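Local coordinates for hemolysin-related protein (Vibrio cholerae serotype O1, PDB 5V6F) that binds mannose-containing glycans through this lectin domain, the second beta-prism domain of the biofilm protein RbmC, at residues L24-R28 with G37-L43; I82-K86 with L96-T100; K117-N123 with F134-Y138. All blocks are in the same frame, centred on the assembly; numbering follows the deposited sequence.

Contact 1: residues L24-R28 with G37-L43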
loop_
_atom_site.group_PDB
_atom_site.type_symbol
_atom_site.label_atom_id
_atom_site.label_comp_id
_atom_site.label_asym_id
_atom_site.label_seq_id
_atom_site.Cartn_x
_atom_site.Cartn_y
_atom_site.Cartn_z
ATOM N N LEU A 24 11.473 -0.452 -6.157
ATOM C CA LEU A 24 10.432 0.571 -6.181
ATOM C C LEU A 24 9.062 -0.020 -5.876
ATOM O O LEU A 24 8.733 -1.125 -6.321
ATOM C CB LEU A 24 10.381 1.274 -7.539
ATOM C CG LEU A 24 11.635 2.049 -7.945
ATOM C CD1 LEU A 24 11.495 2.580 -9.366
ATOM C CD2 LEU A 24 11.917 3.184 -6.978
ATOM N N MET A 25 8.267 0.744 -5.127
ATOM C CA MET A 25 6.858 0.460 -4.884
ATOM C C MET A 25 6.044 1.609 -5.463
ATOM O O MET A 25 6.266 2.771 -5.103
ATOM C CB MET A 25 6.590 0.302 -3.386
ATOM C CG MET A 25 5.159 0.001 -3.017
ATOM S SD MET A 25 4.997 -0.003 -1.225
ATOM C CE MET A 25 3.275 -0.457 -1.040
ATOM N N TYR A 26 5.119 1.287 -6.367
ATOM C CA TYR A 26 4.266 2.273 -7.015
ATOM C C TYR A 26 2.852 2.178 -6.459
ATOM O O TYR A 26 2.351 1.080 -6.194
ATOM C CB TYR A 26 4.236 2.068 -8.534
ATOM C CG TYR A 26 5.457 2.578 -9.263
ATOM C CD1 TYR A 26 6.561 1.760 -9.470
ATOM C CD2 TYR A 26 5.502 3.875 -9.762
ATOM C CE1 TYR A 26 7.681 2.225 -10.145
ATOM C CE2 TYR A 26 6.618 4.347 -10.433
ATOM C CZ TYR A 26 7.702 3.519 -10.621
ATOM O OH TYR A 26 8.814 3.981 -11.296
ATOM N N LEU A 27 2.209 3.332 -6.294
ATOM C CA LEU A 27 0.855 3.394 -5.770
ATOM C C LEU A 27 0.037 4.408 -6.551
ATOM O O LEU A 27 0.545 5.466 -6.934
ATOM C CB LEU A 27 0.837 3.786 -4.289
ATOM C CG LEU A 27 1.579 2.876 -3.312
ATOM C CD1 LEU A 27 3.024 3.331 -3.125
ATOM C CD2 LEU A 27 0.837 2.831 -1.985
ATOM N N ARG A 28 -1.228 4.066 -6.792
ATOM C CA ARG A 28 -2.257 5.039 -7.129
ATOM C C ARG A 28 -3.092 5.288 -5.883
ATOM O O ARG A 28 -3.471 4.339 -5.187
ATOM C CB ARG A 28 -3.143 4.550 -8.277
ATOM C CG ARG A 28 -2.543 4.780 -9.655
ATOM C CD ARG A 28 -3.566 4.564 -10.773
ATOM N NE ARG A 28 -3.687 3.159 -11.171
ATOM C CZ ARG A 28 -4.670 2.333 -10.811
ATOM N NH1 ARG A 28 -5.659 2.738 -10.019
ATOM N NH2 ARG A 28 -4.666 1.082 -11.248
ATOM N N GLY A 37 1.846 -1.585 -6.844
ATOM C CA GLY A 37 2.680 -2.433 -7.674
ATOM C C GLY A 37 4.163 -2.221 -7.437
ATOM O O GLY A 37 4.558 -1.491 -6.523
ATOM N N THR A 38 4.994 -2.867 -8.257
ATOM C CA THR A 38 6.437 -2.684 -8.207
ATOM C C THR A 38 7.012 -2.115 -9.498
ATOM O O THR A 38 8.215 -1.829 -9.548
ATOM C CB THR A 38 7.132 -4.014 -7.879
ATOM O OG1 THR A 38 6.804 -4.994 -8.871
ATOM C CG2 THR A 38 6.692 -4.516 -6.505
ATOM N N THR A 39 6.194 -1.948 -10.534
ATOM C CA THR A 39 6.548 -1.208 -11.735
ATOM C C THR A 39 5.385 -0.293 -12.073
ATOM O O THR A 39 4.297 -0.403 -11.505
ATOM C CB THR A 39 6.833 -2.131 -12.928
ATOM O OG1 THR A 39 5.606 -2.726 -13.371
ATOM C CG2 THR A 39 7.817 -3.219 -12.549
ATOM N N VAL A 40 5.612 0.609 -13.029
ATOM C CA VAL A 40 4.537 1.484 -13.481
ATOM C C VAL A 40 3.439 0.729 -14.208
ATOM O O VAL A 40 2.343 1.274 -14.387
ATOM C CB VAL A 40 5.079 2.603 -14.394
ATOM C CG1 VAL A 40 5.998 3.524 -13.610
ATOM C CG2 VAL A 40 5.794 2.024 -15.601
ATOM N N ASN A 41 3.693 -0.518 -14.611
ATOM C CA ASN A 41 2.753 -1.286 -15.415
ATOM C C ASN A 41 1.981 -2.344 -14.640
ATOM O O ASN A 41 0.930 -2.782 -15.119
ATOM C CB ASN A 41 3.485 -1.991 -16.563
ATOM C CG ASN A 41 3.950 -1.037 -17.635
ATOM O OD1 ASN A 41 3.412 0.059 -17.783
ATOM N ND2 ASN A 41 4.951 -1.455 -18.397
ATOM N N ASN A 42 2.464 -2.786 -13.476
ATOM C CA ASN A 42 1.900 -3.973 -12.841
ATOM C C ASN A 42 1.110 -3.665 -11.571
ATOM O O ASN A 42 0.929 -4.555 -10.732
ATOM C CB ASN A 42 3.000 -5.003 -12.557
ATOM C CG ASN A 42 3.935 -4.600 -11.426
ATOM O OD1 ASN A 42 3.734 -3.597 -10.742
ATOM N ND2 ASN A 42 4.967 -5.411 -11.216
ATOM N N LEU A 43 0.595 -2.446 -11.423
ATOM C CA LEU A 43 -0.173 -2.124 -10.227
ATOM C C LEU A 43 -1.398 -3.025 -10.104
ATOM O O LEU A 43 -2.061 -3.350 -11.094
ATOM C CB LEU A 43 -0.598 -0.656 -10.237
ATOM C CG LEU A 43 0.506 0.343 -9.864
ATOM C CD1 LEU A 43 1.317 0.739 -11.086
ATOM C CD2 LEU A 43 -0.078 1.573 -9.184
HETATM O O HOH W 1 10.640 -2.627 -8.141
#
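Tyr26 and Gly37 form an antiparallel hydrogen-bonded pair where strand 24-29 meets the end of strand 33-37, and the loop that follows folds back along the Tyr26 side chain. Two backbone bonds close the pair: Tyr26 N to Gly37 O and Gly37 N to Tyr26 O, both 2.8 Å. With CG anti to its carbonyl carbon (chi1 -78°), the tyrosine ring lies alongside the loop. Val40 sits beside it, pointing the same way, and sets CG1 over one ring face, 3.7 Å from the Tyr26 centroid, in a CH-pi contact. Further along, Leu43 brings its two methyls to the strand: CD2 is 3.6 Å from Arg28 N, and CD1 lies 4.1 Å from Tyr26 CB. Asn42 keeps the loop in shape. Its OD1 takes both Thr38 N (2.9 Å) and Thr39 N (3.0 Å), the first in the carbonyl plane on a lone pair and the second from above that plane, while ND2 gives a nearly straight bond to Thr38 OG1. That hydroxyl also bonds Val18 O. Thr39 OG1 accepts from Asn41 N, an ST turn, in a connection between two neighbouring strands of one sheet of the beta-prism lectin fold.

Contact 2: residues I82-K86 with L96-T100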
loop_
_atom_site.group_PDB
_atom_site.type_symbol
_atom_site.label_atom_id
_atom_site.label_comp_id
_atom_site.label_asym_id
_atom_site.label_seq_id
_atom_site.Cartn_x
_atom_site.Cartn_y
_atom_site.Cartn_z
ATOM N N ILE A 82 -7.589 -0.377 2.880
ATOM C CA ILE A 82 -6.516 0.522 3.283
ATOM C C ILE A 82 -6.817 1.895 2.706
ATOM O O ILE A 82 -7.047 2.037 1.498
ATOM C CB ILE A 82 -5.153 -0.006 2.806
ATOM C CG1 ILE A 82 -4.809 -1.305 3.547
ATOM C CG2 ILE A 82 -4.062 1.064 2.997
ATOM C CD1 ILE A 82 -3.474 -1.938 3.153
ATOM N N VAL A 83 -6.831 2.910 3.565
ATOM C CA VAL A 83 -7.138 4.263 3.129
ATOM C C VAL A 83 -5.921 5.182 3.151
ATOM O O VAL A 83 -5.906 6.171 2.404
ATOM C CB VAL A 83 -8.293 4.879 3.950
ATOM C CG1 VAL A 83 -9.582 4.101 3.693
ATOM C CG2 VAL A 83 -7.970 4.919 5.442
ATOM N N ALA A 84 -4.895 4.880 3.946
ATOM C CA ALA A 84 -3.710 5.722 3.974
ATOM C C ALA A 84 -2.496 4.895 4.368
ATOM O O ALA A 84 -2.594 3.954 5.161
ATOM C CB ALA A 84 -3.880 6.895 4.944
ATOM N N ILE A 85 -1.348 5.259 3.798
ATOM C CA ILE A 85 -0.061 4.704 4.198
ATOM C C ILE A 85 0.917 5.850 4.365
ATOM O O ILE A 85 1.122 6.641 3.436
ATOM C CB ILE A 85 0.505 3.694 3.183
ATOM C CG1 ILE A 85 -0.517 2.610 2.850
ATOM C CG2 ILE A 85 1.776 3.051 3.749
ATOM C CD1 ILE A 85 -0.157 1.816 1.620
ATOM N N LYS A 86 1.533 5.926 5.539
ATOM C CA LYS A 86 2.633 6.844 5.784
ATOM C C LYS A 86 3.938 6.061 5.699
ATOM O O LYS A 86 4.151 5.118 6.467
ATOM C CB LYS A 86 2.492 7.517 7.147
ATOM C CG LYS A 86 3.624 8.462 7.491
ATOM C CD LYS A 86 3.437 9.056 8.873
ATOM C CE LYS A 86 4.699 9.735 9.355
ATOM N NZ LYS A 86 4.569 10.188 10.769
ATOM N N LEU A 96 2.850 10.735 3.131
ATOM C CA LEU A 96 1.548 10.149 3.418
ATOM C C LEU A 96 0.757 10.077 2.122
ATOM O O LEU A 96 0.451 11.111 1.522
ATOM C CB LEU A 96 0.783 10.971 4.455
ATOM C CG LEU A 96 -0.620 10.457 4.800
ATOM C CD1 LEU A 96 -0.526 9.201 5.633
ATOM C CD2 LEU A 96 -1.437 11.519 5.519
ATOM N N LEU A 97 0.428 8.864 1.695
ATOM C CA LEU A 97 -0.463 8.670 0.563
ATOM C C LEU A 97 -1.832 8.232 1.066
ATOM O O LEU A 97 -1.952 7.573 2.101
ATOM C CB LEU A 97 0.100 7.635 -0.412
ATOM C CG LEU A 97 1.502 7.945 -0.947
ATOM C CD1 LEU A 97 1.918 6.899 -1.970
ATOM C CD2 LEU A 97 1.578 9.350 -1.546
ATOM N N GLY A 98 -2.867 8.614 0.328
ATOM C CA GLY A 98 -4.223 8.378 0.780
ATOM C C GLY A 98 -4.652 9.411 1.809
ATOM O O GLY A 98 -4.100 10.515 1.899
ATOM N N SER A 99 -5.653 9.037 2.603
ATOM C CA SER A 99 -6.249 9.943 3.576
ATOM C C SER A 99 -6.809 9.143 4.741
ATOM O O SER A 99 -7.269 8.014 4.571
ATOM C CB SER A 99 -7.371 10.784 2.951
ATOM O OG SER A 99 -8.035 11.557 3.941
ATOM N N THR A 100 -6.796 9.750 5.925
ATOM C CA THR A 100 -7.434 9.157 7.093
ATOM C C THR A 100 -8.827 9.719 7.355
ATOM O O THR A 100 -9.458 9.331 8.342
ATOM C CB THR A 100 -6.565 9.364 8.343
ATOM O OG1 THR A 100 -6.457 10.765 8.635
ATOM C CG2 THR A 100 -5.174 8.782 8.141
#
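Gly98, with a positive phi of 79°, presses its backbone against strand 82-86: its CA is 3.2 Å from Val83 O in a CA-H...O contact. Val83 O also accepts from Ser99 N at 2.9 Å, so the pairing carries on past the end of strand 94-98. Ahead of the glycine the ladder is regular and antiparallel, Ile85 and Leu97 exchanging two backbone bonds, N to O, of 2.9 Å each. The Ala84 methyl points at the second segment and meets Leu97 O, Ser99 O and the CG2 of Thr100, which is 3.9 Å from Ala84 CB. Next to it Leu96 stretches CG anti to the backbone N (chi1 178°), which carries CD1 across to within 3.8 Å of Lys86 CB; the lysine chain itself runs on, extended, away from the contact. Val83 turns CG2 to Ser99 O at 3.3 Å. On the far edge of strand 80-89, Val83 and Ala84 both face Thr71 of strand 65-75, a classic beta bulge. Strand 94-98 is the outermost of this sheet, with strand 80-89 between it and strand 65-75, and Ile85 and Leu97 point together into the interior of the prism.

Contact 3: residues K117-N123 with F134-Y138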
loop_
_atom_site.group_PDB
_atom_site.type_symbol
_atom_site.label_atom_id
_atom_site.label_comp_id
_atom_site.label_asym_id
_atom_site.label_seq_id
_atom_site.Cartn_x
_atom_site.Cartn_y
_atom_site.Cartn_z
ATOM N N LYS A 117 17.156 -6.469 5.902
ATOM C CA LYS A 117 16.151 -7.279 5.222
ATOM C C LYS A 117 15.696 -6.544 3.969
ATOM O O LYS A 117 15.135 -5.447 4.062
ATOM C CB LYS A 117 14.955 -7.555 6.132
ATOM C CG LYS A 117 15.263 -8.432 7.328
ATOM C CD LYS A 117 15.331 -9.895 6.930
ATOM C CE LYS A 117 15.822 -10.762 8.077
ATOM N NZ LYS A 117 16.113 -12.151 7.629
ATOM N N ARG A 118 15.934 -7.140 2.806
ATOM C CA ARG A 118 15.424 -6.586 1.558
ATOM C C ARG A 118 14.017 -7.106 1.295
ATOM O O ARG A 118 13.770 -8.316 1.327
ATOM C CB ARG A 118 16.328 -6.923 0.370
ATOM C CG ARG A 118 15.710 -6.477 -0.955
ATOM C CD ARG A 118 16.658 -6.504 -2.145
ATOM N NE ARG A 118 15.993 -5.992 -3.342
ATOM C CZ ARG A 118 15.180 -6.699 -4.129
ATOM N NH1 ARG A 118 14.924 -7.975 -3.875
ATOM N NH2 ARG A 118 14.609 -6.126 -5.183
ATOM N N ILE A 119 13.101 -6.184 1.017
ATOM C CA ILE A 119 11.754 -6.541 0.589
ATOM C C ILE A 119 11.854 -7.091 -0.830
ATOM O O ILE A 119 12.215 -6.363 -1.760
ATOM C CB ILE A 119 10.812 -5.335 0.653
ATOM C CG1 ILE A 119 10.758 -4.759 2.071
ATOM C CG2 ILE A 119 9.418 -5.733 0.192
ATOM C CD1 ILE A 119 10.150 -3.368 2.138
ATOM N N LYS A 120 11.540 -8.375 -1.010
ATOM C CA LYS A 120 11.655 -8.997 -2.322
ATOM C C LYS A 120 10.326 -9.100 -3.053
ATOM O O LYS A 120 10.321 -9.268 -4.277
ATOM C CB LYS A 120 12.277 -10.396 -2.200
ATOM C CG LYS A 120 11.354 -11.474 -1.647
ATOM C CD LYS A 120 12.116 -12.773 -1.420
ATOM C CE LYS A 120 11.192 -13.912 -1.007
ATOM N NZ LYS A 120 11.954 -15.100 -0.522
ATOM N N GLN A 121 9.211 -8.973 -2.342
ATOM C CA GLN A 121 7.900 -9.164 -2.939
ATOM C C GLN A 121 6.877 -8.429 -2.090
ATOM O O GLN A 121 7.029 -8.316 -0.871
ATOM C CB GLN A 121 7.572 -10.661 -3.049
ATOM C CG GLN A 121 6.194 -11.003 -3.594
ATOM C CD GLN A 121 6.013 -12.497 -3.786
ATOM O OE1 GLN A 121 6.694 -13.117 -4.604
ATOM N NE2 GLN A 121 5.097 -13.084 -3.026
ATOM N N ILE A 122 5.853 -7.902 -2.755
ATOM C CA ILE A 122 4.701 -7.308 -2.094
ATOM C C ILE A 122 3.494 -8.146 -2.475
ATOM O O ILE A 122 3.198 -8.316 -3.666
ATOM C CB ILE A 122 4.486 -5.839 -2.490
ATOM C CG1 ILE A 122 5.779 -5.031 -2.326
ATOM C CG2 ILE A 122 3.358 -5.231 -1.646
ATOM C CD1 ILE A 122 5.674 -3.589 -2.813
ATOM N N ASN A 123 2.814 -8.690 -1.474
ATOM C CA ASN A 123 1.520 -9.307 -1.691
ATOM C C ASN A 123 0.459 -8.230 -1.534
ATOM O O ASN A 123 0.547 -7.393 -0.635
ATOM C CB ASN A 123 1.283 -10.452 -0.706
ATOM C CG ASN A 123 2.308 -11.563 -0.849
ATOM O OD1 ASN A 123 2.759 -11.866 -1.953
ATOM N ND2 ASN A 123 2.681 -12.172 0.267
ATOM N N PHE A 134 -1.947 -5.385 2.114
ATOM C CA PHE A 134 -0.663 -5.690 1.496
ATOM C C PHE A 134 0.302 -6.208 2.553
ATOM O O PHE A 134 0.088 -6.056 3.758
ATOM C CB PHE A 134 -0.069 -4.481 0.748
ATOM C CG PHE A 134 0.582 -3.445 1.635
ATOM C CD1 PHE A 134 -0.168 -2.422 2.195
ATOM C CD2 PHE A 134 1.946 -3.476 1.878
ATOM C CE1 PHE A 134 0.425 -1.463 2.995
ATOM C CE2 PHE A 134 2.547 -2.515 2.678
ATOM C CZ PHE A 134 1.786 -1.511 3.237
ATOM N N GLN A 135 1.370 -6.837 2.073
ATOM C CA GLN A 135 2.336 -7.499 2.932
ATOM C C GLN A 135 3.697 -7.491 2.255
ATOM O O GLN A 135 3.793 -7.689 1.041
ATOM C CB GLN A 135 1.899 -8.938 3.223
ATOM C CG GLN A 135 2.906 -9.765 3.983
ATOM C CD GLN A 135 2.467 -11.204 4.121
ATOM O OE1 GLN A 135 2.011 -11.824 3.156
ATOM N NE2 GLN A 135 2.588 -11.743 5.327
ATOM N N PHE A 136 4.739 -7.268 3.049
ATOM C CA PHE A 136 6.117 -7.375 2.587
ATOM C C PHE A 136 6.657 -8.773 2.870
ATOM O O PHE A 136 6.413 -9.338 3.939
ATOM C CB PHE A 136 7.010 -6.346 3.286
ATOM C CG PHE A 136 6.694 -4.909 2.958
ATOM C CD1 PHE A 136 6.378 -4.515 1.668
ATOM C CD2 PHE A 136 6.734 -3.945 3.953
ATOM C CE1 PHE A 136 6.104 -3.192 1.379
ATOM C CE2 PHE A 136 6.462 -2.620 3.668
ATOM C CZ PHE A 136 6.145 -2.245 2.381
ATOM N N VAL A 137 7.418 -9.311 1.921
ATOM C CA VAL A 137 8.032 -10.630 2.034
ATOM C C VAL A 137 9.540 -10.479 1.880
ATOM O O VAL A 137 10.008 -9.705 1.038
ATOM C CB VAL A 137 7.479 -11.607 0.973
ATOM C CG1 VAL A 137 7.989 -13.013 1.227
ATOM C CG2 VAL A 137 5.952 -11.576 0.939
ATOM N N TYR A 138 10.295 -11.230 2.680
ATOM C CA TYR A 138 11.756 -11.204 2.637
ATOM C C TYR A 138 12.345 -12.511 2.110
ATOM O O TYR A 138 11.662 -13.532 2.013
ATOM C CB TYR A 138 12.332 -10.927 4.026
ATOM C CG TYR A 138 11.720 -9.735 4.720
ATOM C CD1 TYR A 138 11.753 -8.480 4.137
ATOM C CD2 TYR A 138 11.123 -9.863 5.966
ATOM C CE1 TYR A 138 11.201 -7.383 4.768
ATOM C CE2 TYR A 138 10.566 -8.772 6.607
ATOM C CZ TYR A 138 10.608 -7.533 6.001
ATOM O OH TYR A 138 10.058 -6.438 6.628
ATOM O OXT TYR A 138 13.535 -12.571 1.787
HETATM O O HOH W 2 15.281 -10.508 1.705
#
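Ile119, just ahead of strand 121-126, and Ile122 within it pack on Phe136 of strand 131-137, the tight, buried part of a beta hairpin of the beta-prism fold. Ile119 CD1 stands over the centre of the Phe136 ring, 3.8 Å from its centroid and only 7° off the ring normal, while Ile122 CG1 comes to the edge of the same ring. Lys120 and Gln121 both face Val137, a classic beta bulge, with Lys120 N bonded to Val137 O at 2.9 Å.

The end of the contact toward the C-terminus is looser and more open to solvent. There Lys117 CB lies over one face of the Tyr138 ring, 4.0 Å from its centroid, and Ile119 CG1 meets the edge. Lys120, extended beyond CG, reaches the C-terminal carboxylate, where NZ makes a weak hydrogen bond to Tyr138 O and a long salt bridge to OXT (3.8 Å). A water donates to both Arg118 O and Tyr138 OXT.

A firmly bonded chain of amides runs along the Val137 face, with Asn123 buried: Gln121 NE2 gives to Asn123 OD1 at 2.8 Å, which fixes the flip of that amide, and Asn123 ND2 donates to Gln135 OE1 at 3.0 Å, the acceptor in the plane of the Asn123 amide.

How the contacts relate
Each contact belongs to a different one of the three four-stranded antiparallel sheets of the beta-prism, and they come in series along the chain: contact 1, then contact 2, then contact 3. Their centres lie about 16 Å (1 and 2), 14 Å (1 and 3) and 19 Å (2 and 3) apart, yet their side chains meet inside the prism. Leu27 of contact 1 packs on Ile85 and Leu97 of contact 2; Met25 and Thr38 reach Ile122 of contact 3; Phe134 of contact 3 touches Ile82 and Ile85. The sheets thus share one apolar core. The bound mannotriose lies nearer contacts 1 and 2 than contact 3, where the side chain of Phe134 is about 14 Å from a bound mannose.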